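Local coordinates for virulence protein vsdE (Salmonella enterica, PDB 5LQ6) that acts as a cysteine hydrolase effector that suppresses host immune responses and contributes to the virulence of salmonellas, at residues K33-A38 with A109-I114. The protein carries 4 engineered substitutions. Residues are numbered along the deposited sequence; the frame is centred on the assembly and turned at random. Where two conformers were deposited one is given.
Sequences KRIKDA and AIVDKI
I35 meets V111, I110 and I114 chiefly through its CD1 methyl, which faces the surface these three residues form on helix 108-116. V111 CG2 lies 3.8 Å from I35 CD1, and there the side chains cross obliquely. On the I110 flank the branch methyl does the touching, with I110 CG2 4.0 Å from I35 CD1. In the conformer given for I114, its CD1 and I35 CD1 meet end to end at 3.7 Å; a second conformer was deposited, which makes this approach less certain. In I35 the ethyl arm stands anti to the carbonyl carbon (chi1 -62°), and a nearly extended chi2 of 160° carries CD1 out across the gap.

That reach matters because the backbones stay well apart: the closest pair of CA atoms, those of I35 and V111, is separated by 7.7 Å, and the segment axes approach to 11.2 Å at a crossing angle of -53°. The area buried between the segments is small, 142 Å², and the contacts are all methyl to methyl. Surrounding side chains complete it. I19 of helix 12-19 touches both I35 and I114, L106 touches I35 and V111, and V32 on helix 29-38 packs against I110 and I114. The far side of helix 108-116 is tied down by polar bonds, D112 OD1 forming a salt bridge with R212 and D112 OD2 accepting from L120 N.

Helix 76-89 closes the cluster through L78, which meets I35, and V77, which meets V111. The separation and crossing of the axes mark this as helix-helix packing bridged by long side chains, consistent with the helical part of a papain-like fold, as the family's clan CA assignment suggests.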
# COMPACT_ATOMS: atom_id res chain seq x y z
N LYS A 33 14.92 12.29 5.08
CA LYS A 33 14.44 13.39 5.92
C LYS A 33 12.96 13.69 5.74
O LYS A 33 12.25 13.91 6.74
CB LYS A 33 15.26 14.67 5.65
CG LYS A 33 16.61 14.66 6.35
CD LYS A 33 17.14 16.06 6.64
CE LYS A 33 18.05 16.04 7.86
NZ LYS A 33 19.14 15.03 7.73
N ARG A 34 12.50 13.74 4.50
CA ARG A 34 11.07 13.92 4.22
C ARG A 34 10.25 12.80 4.84
O ARG A 34 9.19 13.05 5.46
CB ARG A 34 10.81 14.01 2.73
CG ARG A 34 11.22 15.34 2.12
CD ARG A 34 10.92 15.37 0.62
NE ARG A 34 11.87 14.58 -0.19
CZ ARG A 34 12.89 15.09 -0.89
NH1 ARG A 34 13.13 16.40 -0.92
NH2 ARG A 34 13.69 14.27 -1.58
N ILE A 35 10.76 11.57 4.75
CA ILE A 35 10.07 10.47 5.40
C ILE A 35 10.03 10.62 6.91
O ILE A 35 8.96 10.43 7.54
CB ILE A 35 10.65 9.09 5.00
CG1 ILE A 35 10.47 8.87 3.49
CG2 ILE A 35 10.00 7.97 5.80
CD1 ILE A 35 11.38 7.82 2.90
N LYS A 36 11.17 10.94 7.53
CA LYS A 36 11.26 11.10 8.98
C LYS A 36 10.33 12.19 9.49
O LYS A 36 9.73 12.04 10.55
CB LYS A 36 12.70 11.47 9.37
CG LYS A 36 12.87 11.76 10.84
CD LYS A 36 14.32 11.62 11.29
CE LYS A 36 14.45 11.95 12.76
NZ LYS A 36 13.70 11.02 13.67
N ASP A 37 10.26 13.27 8.75
CA ASP A 37 9.38 14.38 9.11
C ASP A 37 7.90 13.98 9.09
O ASP A 37 7.11 14.44 9.93
CB ASP A 37 9.62 15.57 8.17
CG ASP A 37 10.98 16.27 8.42
OD1 ASP A 37 11.55 16.15 9.54
OD2 ASP A 37 11.48 16.89 7.45
N ALA A 38 7.54 13.17 8.09
CA ALA A 38 6.14 12.81 7.90
C ALA A 38 5.70 11.68 8.80
O ALA A 38 4.54 11.58 9.15
CB ALA A 38 5.88 12.45 6.46
N ALA A 109 11.60 1.95 -2.99
CA ALA A 109 12.71 1.15 -2.45
C ALA A 109 13.21 1.74 -1.12
O ALA A 109 13.44 1.02 -0.15
CB ALA A 109 13.85 1.11 -3.45
N ILE A 110 13.40 3.06 -1.09
CA ILE A 110 13.84 3.73 0.13
C ILE A 110 12.76 3.61 1.19
O ILE A 110 13.03 3.28 2.35
CB ILE A 110 14.21 5.22 -0.13
CG1 ILE A 110 15.39 5.27 -1.09
CG2 ILE A 110 14.44 5.98 1.19
CD1 ILE A 110 15.81 6.70 -1.41
N VAL A 111 11.50 3.82 0.80
CA VAL A 111 10.43 3.70 1.77
C VAL A 111 10.36 2.28 2.33
O VAL A 111 10.21 2.09 3.55
CB VAL A 111 9.05 4.14 1.18
CG1 VAL A 111 7.87 3.76 2.06
CG2 VAL A 111 9.07 5.64 0.86
N ASP A 112 10.48 1.27 1.48
CA ASP A 112 10.41 -0.09 1.93
C ASP A 112 11.60 -0.44 2.85
O ASP A 112 11.45 -1.12 3.86
CB ASP A 112 10.42 -1.08 0.74
CG ASP A 112 9.10 -1.22 0.05
OD1 ASP A 112 8.04 -0.64 0.48
OD2 ASP A 112 9.12 -2.01 -0.97
N LYS A 113 12.79 0.03 2.47
CA LYS A 113 13.97 -0.23 3.29
C LYS A 113 13.78 0.33 4.71
O LYS A 113 14.14 -0.30 5.69
CB LYS A 113 15.21 0.34 2.62
CG LYS A 113 15.74 -0.55 1.52
CD LYS A 113 16.94 0.04 0.79
CE LYS A 113 17.32 -0.88 -0.34
NZ LYS A 113 18.57 -0.39 -0.98
N ILE A 114 13.18 1.52 4.80
CA ILE A 114 12.97 2.12 6.14
C ILE A 114 11.88 1.38 6.92
O ILE A 114 12.08 1.01 8.04
CB ILE A 114 12.60 3.60 6.00
CG1 ILE A 114 13.80 4.35 5.41
CG2 ILE A 114 12.12 4.16 7.35
CD1 ILE A 114 13.52 5.81 5.15